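Local coordinates for protein hemolysin (Streptococcus suis, PDB 3HVN) that probably lyses host cells as a cholesterol-dependent toxin, binding cholesterol-containing membranes, changing shape and assembling into an oligomeric pore, at residues A394-S400 / G480-I486; L453-E459 / T470-L476; Q49-E55 / A374-N379. The protein carries 1 engineered substitution. One frame throughout, in Å; residues are numbered along the deposited sequence.

Contact 1 (A394-S400 / G480-I486); sequences ALTLDHS and GQRKITI
G480 opens the pairing from its carbonyl: its O takes the amide of A394, the first rung of a parallel ladder in which every second residue, A394, T396 and D398, both donates and accepts. At Q481 the side chain leaves the backbone with CG anti to N (chi1 175°) and then bends, which carries the amide back across the neighbouring strand. There OE1 lies 3.1 Å from A394 CB, while NE2 stands 3.0 Å from OG1 of T396, a hydroxyl that is hydrogen-bonded to T443 on strand 440-446. R482 grips the partner strand twice by its backbone, N to A394 O and O to T396 N. Its CG also meets L395 CD1, but the guanidinium turns off to the P477 carbonyl. The aliphatic stem of K483 crosses T396, CG against CG2 at 4.0 Å.

This ladder belongs to the C-terminal beta sandwich of the cholesterol-dependent cytolysins. L395, L397, H399, R482, I484 and I486 share one face, and several of them meet V455 and I457 of strand 450-460 in the facing sheet; T396, D398, K483 and T485 lie on the other face.

I484 N reaches T396 O in a nearly straight bond (173°). Its side chain lies alongside L397, pointing the same way, and its CD1 touches L395 CD1 at 3.8 Å. T485 sets its methyl CG2 3.5 Å from D398 CB. Finally I486, with CG1 between the backbone N and carbonyl carbon (chi1 60°), brings CD1 obliquely to the H399 ring, while its backbone O receives S400 N.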
loop_
_atom_site.group_PDB
_atom_site.type_symbol
_atom_site.label_atom_id
_atom_site.label_comp_id
_atom_site.label_asym_id
_atom_site.label_seq_id
_atom_site.Cartn_x
_atom_site.Cartn_y
_atom_site.Cartn_z
ATOM N N ALA A 394 16.534 12.406 28.961
ATOM C CA ALA A 394 17.003 12.532 30.338
ATOM C C ALA A 394 18.390 13.162 30.441
ATOM O O ALA A 394 19.354 12.682 29.833
ATOM C CB ALA A 394 16.981 11.178 31.032
ATOM N N LEU A 395 18.486 14.235 31.222
ATOM C CA LEU A 395 19.759 14.923 31.418
ATOM C C LEU A 395 20.139 15.000 32.895
ATOM O O LEU A 395 19.585 15.801 33.649
ATOM C CB LEU A 395 19.714 16.325 30.808
ATOM C CG LEU A 395 20.918 17.231 31.079
ATOM C CD1 LEU A 395 22.181 16.647 30.467
ATOM C CD2 LEU A 395 20.663 18.634 30.552
ATOM N N THR A 396 21.089 14.164 33.298
ATOM C CA THR A 396 21.553 14.128 34.680
ATOM C C THR A 396 22.697 15.109 34.917
ATOM O O THR A 396 23.628 15.204 34.117
ATOM C CB THR A 396 22.015 12.714 35.080
ATOM O OG1 THR A 396 20.901 11.813 35.026
ATOM C CG2 THR A 396 22.590 12.717 36.487
ATOM N N LEU A 397 22.619 15.834 36.029
ATOM C CA LEU A 397 23.632 16.819 36.382
ATOM C C LEU A 397 24.260 16.489 37.733
ATOM O O LEU A 397 23.556 16.329 38.736
ATOM C CB LEU A 397 23.021 18.222 36.412
ATOM C CG LEU A 397 22.317 18.665 35.129
ATOM C CD1 LEU A 397 21.498 19.928 35.361
ATOM C CD2 LEU A 397 23.322 18.867 34.003
ATOM N N ASP A 398 25.587 16.389 37.748
ATOM C CA ASP A 398 26.321 16.066 38.967
ATOM C C ASP A 398 27.408 17.101 39.258
ATOM O O ASP A 398 28.238 17.407 38.397
ATOM C CB ASP A 398 26.933 14.666 38.866
ATOM C CG ASP A 398 27.552 14.200 40.172
ATOM O OD1 ASP A 398 28.364 14.948 40.755
ATOM O OD2 ASP A 398 27.230 13.075 40.612
ATOM N N HIS A 399 27.399 17.630 40.478
ATOM C CA HIS A 399 28.361 18.648 40.886
ATOM C C HIS A 399 29.270 18.171 42.016
ATOM O O HIS A 399 28.819 17.943 43.142
ATOM C CB HIS A 399 27.642 19.940 41.286
ATOM C CG HIS A 399 28.542 20.971 41.886
ATOM N ND1 HIS A 399 28.140 21.814 42.902
ATOM C CD2 HIS A 399 29.834 21.293 41.625
ATOM C CE1 HIS A 399 29.136 22.613 43.231
ATOM N NE2 HIS A 399 30.178 22.317 42.472
ATOM N N SER A 400 30.553 18.027 41.696
ATOM C CA SER A 400 31.571 17.601 42.651
ATOM C C SER A 400 32.780 18.532 42.581
ATOM O O SER A 400 33.890 18.124 42.220
ATOM C CB SER A 400 31.996 16.159 42.372
ATOM O OG SER A 400 30.879 15.286 42.379
ATOM N N GLY A 480 18.920 9.964 24.364
ATOM C CA GLY A 480 18.179 9.264 25.397
ATOM C C GLY A 480 18.544 9.703 26.802
ATOM O O GLY A 480 17.764 10.376 27.476
ATOM N N GLN A 481 19.737 9.320 27.244
ATOM C CA GLN A 481 20.218 9.680 28.573
ATOM C C GLN A 481 21.602 10.310 28.486
ATOM O O GLN A 481 22.498 9.764 27.843
ATOM C CB GLN A 481 20.270 8.443 29.472
ATOM C CG GLN A 481 20.881 8.692 30.843
ATOM C CD GLN A 481 19.904 9.320 31.816
ATOM O OE1 GLN A 481 18.794 8.822 32.007
ATOM N NE2 GLN A 481 20.314 10.415 32.445
ATOM N N ARG A 482 21.777 11.459 29.130
ATOM C CA ARG A 482 23.085 12.108 29.157
ATOM C C ARG A 482 23.462 12.618 30.543
ATOM O O ARG A 482 22.714 13.371 31.163
ATOM C CB ARG A 482 23.156 13.245 28.136
ATOM C CG ARG A 482 24.197 14.301 28.473
ATOM C CD ARG A 482 24.954 14.748 27.238
ATOM N NE ARG A 482 24.077 14.957 26.093
ATOM C CZ ARG A 482 24.511 15.141 24.851
ATOM N NH1 ARG A 482 25.813 15.139 24.595
ATOM N NH2 ARG A 482 23.646 15.324 23.864
ATOM N N LYS A 483 24.633 12.207 31.016
ATOM C CA LYS A 483 25.114 12.611 32.329
ATOM C C LYS A 483 26.257 13.615 32.217
ATOM O O LYS A 483 27.243 13.376 31.516
ATOM C CB LYS A 483 25.569 11.391 33.132
ATOM C CG LYS A 483 25.917 11.694 34.580
ATOM C CD LYS A 483 26.542 10.487 35.262
ATOM C CE LYS A 483 26.754 10.737 36.745
ATOM N NZ LYS A 483 27.628 9.702 37.363
ATOM N N ILE A 484 26.114 14.740 32.910
ATOM C CA ILE A 484 27.162 15.751 32.959
ATOM C C ILE A 484 27.662 15.923 34.387
ATOM O O ILE A 484 26.913 16.341 35.277
ATOM C CB ILE A 484 26.673 17.109 32.424
ATOM C CG1 ILE A 484 26.150 16.962 30.994
ATOM C CG2 ILE A 484 27.793 18.136 32.479
ATOM C CD1 ILE A 484 25.631 18.254 30.401
ATOM N N THR A 485 28.931 15.596 34.605
ATOM C CA THR A 485 29.512 15.673 35.938
ATOM C C THR A 485 30.664 16.665 36.001
ATOM O O THR A 485 31.721 16.447 35.408
ATOM C CB THR A 485 30.013 14.298 36.418
ATOM O OG1 THR A 485 31.135 13.889 35.625
ATOM C CG2 THR A 485 28.914 13.261 36.299
ATOM N N ILE A 486 30.452 17.762 36.718
ATOM C CA ILE A 486 31.530 18.700 36.989
ATOM C C ILE A 486 32.196 18.291 38.293
ATOM O O ILE A 486 31.579 17.630 39.125
ATOM C CB ILE A 486 31.019 20.145 37.100
ATOM C CG1 ILE A 486 30.000 20.265 38.234
ATOM C CG2 ILE A 486 30.406 20.592 35.783
ATOM C CD1 ILE A 486 29.396 21.644 38.366
#

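Contact 2 (L453-E459 / T470-L476); sequences LHVNIQE and TVYDKDL
This is an antiparallel strand pairing within a beta hairpin, formed by L453-E459 and T470-L476 at one margin of a four-stranded sheet in the C-terminal beta sandwich. Strand 468-476 is the outermost of the four within the chain, and strand 450-460 lies between it and strand 404-416. Hydrogen-bonded pairs V455-K474 and I457-Y472 alternate with the non-hydrogen-bonded pairs H454-D475 and N456-D473. A classic beta bulge then shifts the register: V471 and Y472 both face I457, whose O accepts two amides, that of Y472 at 2.8 Å and that of V471 at 3.0 Å.

The face carrying V455, I457, Y472 and L476 turns inward, towards strand 481-487. V455 splits its two methyls between neighbours: CG2 meets L476 CD1 at 3.5 Å, and CG1 reaches the CE2 side of the Y472 ring at 3.9 Å. The edge of that ring also lies near V455 O, and its hydroxyl is hydrogen-bonded to D497, on strand 492-500. At the bulge, V471 CG2 packs against CB of E459, a residue whose carboxylate turns to T490.

The other face is polar. H454 extends with CG anti to the backbone N, which lays its imidazole across the strand between D473 and D475. Its ring stands steeply to both carboxylates, 86° and 72° from their planes. Two acidic partners would probably favour a protonated imidazole. NE2 makes a weak, bent bond to D473 OD1, whereas ND1 donates to D475 OD2 at 2.6 Å, the oxygen lying 31° out of the ring plane.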
loop_
_atom_site.group_PDB
_atom_site.type_symbol
_atom_site.label_atom_id
_atom_site.label_comp_id
_atom_site.label_asym_id
_atom_site.label_seq_id
_atom_site.Cartn_x
_atom_site.Cartn_y
_atom_site.Cartn_z
ATOM N N LEU A 453 18.412 22.007 22.608
ATOM C CA LEU A 453 18.887 21.972 23.986
ATOM C C LEU A 453 20.240 22.658 24.123
ATOM O O LEU A 453 21.140 22.440 23.313
ATOM C CB LEU A 453 18.991 20.526 24.476
ATOM C CG LEU A 453 19.842 20.296 25.728
ATOM C CD1 LEU A 453 19.230 20.987 26.939
ATOM C CD2 LEU A 453 20.024 18.809 25.991
ATOM N N HIS A 454 20.378 23.487 25.152
ATOM C CA HIS A 454 21.655 24.123 25.445
ATOM C C HIS A 454 21.993 24.069 26.931
ATOM O O HIS A 454 21.148 24.353 27.788
ATOM C CB HIS A 454 21.678 25.572 24.957
ATOM C CG HIS A 454 22.974 26.272 25.225
ATOM N ND1 HIS A 454 24.110 26.047 24.479
ATOM C CD2 HIS A 454 23.317 27.185 26.165
ATOM C CE1 HIS A 454 25.095 26.794 24.943
ATOM N NE2 HIS A 454 24.640 27.495 25.966
ATOM N N VAL A 455 23.240 23.706 27.221
ATOM C CA VAL A 455 23.713 23.591 28.594
ATOM C C VAL A 455 24.876 24.539 28.870
ATOM O O VAL A 455 25.884 24.534 28.154
ATOM C CB VAL A 455 24.152 22.152 28.921
ATOM C CG1 VAL A 455 24.758 22.083 30.318
ATOM C CG2 VAL A 455 22.974 21.198 28.790
ATOM N N ASN A 456 24.719 25.349 29.913
ATOM C CA ASN A 456 25.753 26.286 30.335
ATOM C C ASN A 456 25.955 26.239 31.846
ATOM O O ASN A 456 25.084 26.649 32.614
ATOM C CB ASN A 456 25.399 27.709 29.895
ATOM C CG ASN A 456 26.475 28.721 30.253
ATOM O OD1 ASN A 456 27.174 28.578 31.257
ATOM N ND2 ASN A 456 26.608 29.756 29.431
ATOM N N ILE A 457 27.110 25.733 32.265
ATOM C CA ILE A 457 27.453 25.669 33.678
ATOM C C ILE A 457 28.771 26.382 33.959
ATOM O O ILE A 457 29.773 26.165 33.267
ATOM C CB ILE A 457 27.526 24.215 34.176
ATOM C CG1 ILE A 457 28.378 23.372 33.230
ATOM C CG2 ILE A 457 26.137 23.624 34.277
ATOM C CD1 ILE A 457 28.222 21.882 33.430
ATOM N N GLN A 458 28.756 27.237 34.977
ATOM C CA GLN A 458 29.926 28.026 35.341
ATOM C C GLN A 458 30.343 27.733 36.779
ATOM O O GLN A 458 29.563 27.188 37.560
ATOM C CB GLN A 458 29.626 29.517 35.174
ATOM C CG GLN A 458 29.010 29.874 33.830
ATOM C CD GLN A 458 28.491 31.298 33.782
ATOM O OE1 GLN A 458 28.837 32.126 34.625
ATOM N NE2 GLN A 458 27.656 31.591 32.792
ATOM N N GLU A 459 31.574 28.095 37.124
ATOM C CA GLU A 459 32.086 27.863 38.472
ATOM C C GLU A 459 32.626 29.142 39.104
ATOM O O GLU A 459 33.338 29.913 38.462
ATOM C CB GLU A 459 33.157 26.768 38.460
ATOM C CG GLU A 459 34.159 26.847 39.598
ATOM C CD GLU A 459 35.330 27.754 39.276
ATOM O OE1 GLU A 459 35.496 28.110 38.090
ATOM O OE2 GLU A 459 36.085 28.108 40.204
ATOM N N THR A 470 33.344 30.438 33.296
ATOM C CA THR A 470 32.545 29.492 32.529
ATOM C C THR A 470 33.251 28.141 32.447
ATOM O O THR A 470 34.411 28.058 32.045
ATOM C CB THR A 470 32.253 30.015 31.109
ATOM O OG1 THR A 470 31.670 28.968 30.323
ATOM C CG2 THR A 470 33.532 30.495 30.441
ATOM N N VAL A 471 32.544 27.087 32.837
ATOM C CA VAL A 471 33.122 25.750 32.873
ATOM C C VAL A 471 32.685 24.907 31.683
ATOM O O VAL A 471 33.475 24.140 31.130
ATOM C CB VAL A 471 32.748 25.012 34.173
ATOM C CG1 VAL A 471 33.138 23.544 34.084
ATOM C CG2 VAL A 471 33.414 25.675 35.362
ATOM N N TYR A 472 31.423 25.051 31.292
ATOM C CA TYR A 472 30.870 24.251 30.206
ATOM C C TYR A 472 29.756 25.022 29.507
ATOM O O TYR A 472 28.949 25.683 30.157
ATOM C CB TYR A 472 30.353 22.922 30.761
ATOM C CG TYR A 472 29.793 21.960 29.735
ATOM C CD1 TYR A 472 30.526 20.856 29.319
ATOM C CD2 TYR A 472 28.523 22.142 29.203
ATOM C CE1 TYR A 472 30.015 19.969 28.391
ATOM C CE2 TYR A 472 28.006 21.260 28.272
ATOM C CZ TYR A 472 28.755 20.175 27.870
ATOM O OH TYR A 472 28.242 19.295 26.946
ATOM N N ASP A 473 29.720 24.945 28.182
ATOM C CA ASP A 473 28.731 25.684 27.406
ATOM C C ASP A 473 28.555 25.053 26.034
ATOM O O ASP A 473 29.382 25.253 25.144
ATOM C CB ASP A 473 29.164 27.143 27.253
ATOM C CG ASP A 473 28.075 28.015 26.664
ATOM O OD1 ASP A 473 26.932 27.951 27.160
ATOM O OD2 ASP A 473 28.364 28.770 25.711
ATOM N N LYS A 474 27.478 24.292 25.857
ATOM C CA LYS A 474 27.287 23.570 24.602
ATOM C C LYS A 474 25.830 23.414 24.180
ATOM O O LYS A 474 24.928 23.333 25.017
ATOM C CB LYS A 474 27.934 22.182 24.678
ATOM C CG LYS A 474 29.448 22.188 24.803
ATOM C CD LYS A 474 29.998 20.771 24.831
ATOM C CE LYS A 474 31.495 20.757 25.088
ATOM N NZ LYS A 474 32.021 19.369 25.204
ATOM N N ASP A 475 25.618 23.375 22.867
ATOM C CA ASP A 475 24.348 22.944 22.304
ATOM C C ASP A 475 24.370 21.423 22.277
ATOM O O ASP A 475 25.290 20.821 21.723
ATOM C CB ASP A 475 24.174 23.482 20.883
ATOM C CG ASP A 475 24.105 24.996 20.833
ATOM O OD1 ASP A 475 24.239 25.561 19.727
ATOM O OD2 ASP A 475 23.918 25.620 21.897
ATOM N N LEU A 476 23.366 20.797 22.880
ATOM C CA LEU A 476 23.358 19.343 22.998
ATOM C C LEU A 476 22.175 18.697 22.289
ATOM O O LEU A 476 21.050 19.192 22.365
ATOM C CB LEU A 476 23.373 18.926 24.471
ATOM C CG LEU A 476 24.592 19.361 25.287
ATOM C CD1 LEU A 476 24.501 18.827 26.707
ATOM C CD2 LEU A 476 25.875 18.894 24.619
#

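Contact 3 (Q49-E55 / A374-N379); sequences QEILTNE and AQILSN
Backbone hydrogen bonds join L52 and N54 to the start of strand 376-401. L377 N points almost straight at L52 O (2.8 Å, 176°), and N379 N reaches N54 O in similar fashion. Between them, the N54 amide makes a weak, strongly bent bond to L377 O. Two CA-H...O contacts reinforce the pairing: I376 CA approaches L52 O, and S378 CA approaches N54 O.

Apolar packing gathers at the loop end. L52 directs its side chain at the partner segment, with CG beside its own backbone N (chi1 -63°) and the chain then extended, so that the tip, CD1, settles 3.7 Å from A374 CB. F367 of strand 359-367 touches both residues. L52 CB lies more loosely by I376 CG1, at 4.3 Å.

The motif is a short parallel addition to a long strand: residues 53-54, only weakly bonded, run beside the beginning of 376-401, the strand that continues into the C-terminal beta sandwich. An N-terminal piece of chain is thus tied at the surface to a residue range more than 300 positions later.

Side-chain polar and mixed contacts complete the account. Q49 crosses L377 at about a right angle, its terminal amide passing by the leucine's CB and CD2. The Q49 carbonyl is gripped from within its own segment, by T53 OG1 at 2.7 Å and by L52 N at 3.2 Å, which holds the turn leading into the strand. N54 CB lies 3.5 Å from OG of S378, a hydroxyl that also makes a weak hydrogen bond to T195.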
loop_
_atom_site.group_PDB
_atom_site.type_symbol
_atom_site.label_atom_id
_atom_site.label_comp_id
_atom_site.label_asym_id
_atom_site.label_seq_id
_atom_site.Cartn_x
_atom_site.Cartn_y
_atom_site.Cartn_z
ATOM N N GLN A 49 -13.547 7.061 -23.261
ATOM C CA GLN A 49 -12.965 7.415 -21.971
ATOM C C GLN A 49 -13.987 8.047 -21.030
ATOM O O GLN A 49 -13.980 7.785 -19.828
ATOM C CB GLN A 49 -11.769 8.352 -22.158
ATOM C CG GLN A 49 -11.077 8.748 -20.862
ATOM C CD GLN A 49 -10.430 7.570 -20.153
ATOM O OE1 GLN A 49 -10.512 6.431 -20.612
ATOM N NE2 GLN A 49 -9.782 7.844 -19.029
ATOM N N GLU A 50 -14.866 8.876 -21.583
ATOM C CA GLU A 50 -15.855 9.585 -20.780
ATOM C C GLU A 50 -16.978 8.669 -20.302
ATOM O O GLU A 50 -17.714 9.010 -19.377
ATOM C CB GLU A 50 -16.432 10.768 -21.561
ATOM C CG GLU A 50 -15.393 11.793 -21.987
ATOM C CD GLU A 50 -14.663 12.412 -20.809
ATOM O OE1 GLU A 50 -15.206 12.381 -19.685
ATOM O OE2 GLU A 50 -13.546 12.933 -21.010
ATOM N N ILE A 51 -17.106 7.507 -20.935
ATOM C CA ILE A 51 -18.139 6.548 -20.560
ATOM C C ILE A 51 -17.576 5.482 -19.622
ATOM O O ILE A 51 -18.305 4.616 -19.137
ATOM C CB ILE A 51 -18.775 5.880 -21.797
ATOM C CG1 ILE A 51 -20.163 5.331 -21.458
ATOM C CG2 ILE A 51 -17.869 4.787 -22.344
ATOM C CD1 ILE A 51 -20.893 4.742 -22.647
ATOM N N LEU A 52 -16.273 5.557 -19.369
ATOM C CA LEU A 52 -15.613 4.651 -18.437
ATOM C C LEU A 52 -14.920 5.447 -17.337
ATOM O O LEU A 52 -13.759 5.193 -17.009
ATOM C CB LEU A 52 -14.593 3.776 -19.168
ATOM C CG LEU A 52 -15.130 2.826 -20.240
ATOM C CD1 LEU A 52 -13.985 2.163 -20.992
ATOM C CD2 LEU A 52 -16.047 1.782 -19.623
ATOM N N THR A 53 -15.638 6.412 -16.772
ATOM C CA THR A 53 -15.064 7.318 -15.783
ATOM C C THR A 53 -15.683 7.142 -14.399
ATOM O O THR A 53 -16.884 6.900 -14.269
ATOM C CB THR A 53 -15.217 8.788 -16.221
ATOM O OG1 THR A 53 -14.553 8.987 -17.475
ATOM C CG2 THR A 53 -14.620 9.725 -15.183
ATOM N N ASN A 54 -14.852 7.269 -13.369
ATOM C CA ASN A 54 -15.309 7.191 -11.987
ATOM C C ASN A 54 -14.844 8.387 -11.162
ATOM O O ASN A 54 -13.697 8.440 -10.710
ATOM C CB ASN A 54 -14.848 5.885 -11.335
ATOM C CG ASN A 54 -15.695 4.698 -11.745
ATOM O OD1 ASN A 54 -16.798 4.859 -12.268
ATOM N ND2 ASN A 54 -15.187 3.495 -11.504
ATOM N N GLU A 55 -15.746 9.346 -10.976
ATOM C CA GLU A 55 -15.459 10.530 -10.177
ATOM C C GLU A 55 -15.624 10.224 -8.693
ATOM O O GLU A 55 -15.649 9.062 -8.290
ATOM C CB GLU A 55 -16.389 11.678 -10.575
ATOM C CG GLU A 55 -17.868 11.353 -10.423
ATOM C CD GLU A 55 -18.760 12.551 -10.691
ATOM O OE1 GLU A 55 -18.239 13.685 -10.738
ATOM O OE2 GLU A 55 -19.983 12.358 -10.853
ATOM N N ALA A 374 -10.299 -0.586 -23.477
ATOM C CA ALA A 374 -11.290 0.039 -22.609
ATOM C C ALA A 374 -10.667 0.411 -21.269
ATOM O O ALA A 374 -10.742 -0.352 -20.305
ATOM C CB ALA A 374 -12.479 -0.887 -22.407
ATOM N N GLN A 375 -10.049 1.586 -21.216
ATOM C CA GLN A 375 -9.360 2.033 -20.011
ATOM C C GLN A 375 -10.301 2.718 -19.029
ATOM O O GLN A 375 -10.697 3.866 -19.231
ATOM C CB GLN A 375 -8.210 2.977 -20.368
ATOM C CG GLN A 375 -7.069 2.313 -21.118
ATOM C CD GLN A 375 -5.898 3.250 -21.337
ATOM O OE1 GLN A 375 -5.957 4.429 -20.988
ATOM N NE2 GLN A 375 -4.825 2.728 -21.920
ATOM N N ILE A 376 -10.656 2.007 -17.966
ATOM C CA ILE A 376 -11.451 2.588 -16.894
ATOM C C ILE A 376 -10.624 3.617 -16.134
ATOM O O ILE A 376 -9.482 3.351 -15.745
ATOM C CB ILE A 376 -11.961 1.516 -15.908
ATOM C CG1 ILE A 376 -13.122 0.727 -16.519
ATOM C CG2 ILE A 376 -12.401 2.159 -14.604
ATOM C CD1 ILE A 376 -12.709 -0.241 -17.608
ATOM N N LEU A 377 -11.199 4.800 -15.942
ATOM C CA LEU A 377 -10.557 5.852 -15.166
ATOM C C LEU A 377 -11.280 6.014 -13.837
ATOM O O LEU A 377 -12.492 5.817 -13.756
ATOM C CB LEU A 377 -10.566 7.172 -15.938
ATOM C CG LEU A 377 -10.000 8.396 -15.212
ATOM C CD1 LEU A 377 -8.575 8.141 -14.744
ATOM C CD2 LEU A 377 -10.063 9.627 -16.102
ATOM N N SER A 378 -10.537 6.367 -12.794
ATOM C CA SER A 378 -11.123 6.535 -11.471
ATOM C C SER A 378 -10.303 7.489 -10.610
ATOM O O SER A 378 -9.099 7.299 -10.425
ATOM C CB SER A 378 -11.263 5.182 -10.772
ATOM O OG SER A 378 -11.933 5.316 -9.530
ATOM N N ASN A 379 -10.964 8.519 -10.090
ATOM C CA ASN A 379 -10.314 9.481 -9.207
ATOM C C ASN A 379 -10.873 9.408 -7.794
ATOM O O ASN A 379 -12.044 9.081 -7.600
ATOM C CB ASN A 379 -10.463 10.902 -9.754
ATOM C CG ASN A 379 -9.515 11.188 -10.899
ATOM O OD1 ASN A 379 -8.502 10.510 -11.062
ATOM N ND2 ASN A 379 -9.837 12.200 -11.696
#

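How the contacts relate
Strand pairing recurs in all three contacts, but its setting changes. Contacts 1 and 2 face each other in the C-terminal sandwich, their centres 12 Å apart: I486 CG2 meets I457 CD1 at 3.5 Å, and L395 packs on V455. Each therefore gives one largely apolar face to a shared core and keeps a more polar face, with a histidine between two aspartates in contact 2. Contact 2 is also nested in the chain loop closed by contact 1. Contact 3 uses the same long strand, 376-401, as contact 1, yet lies about 64 Å away between centres, where a surface pairing of few bonds replaces the continuous ladder.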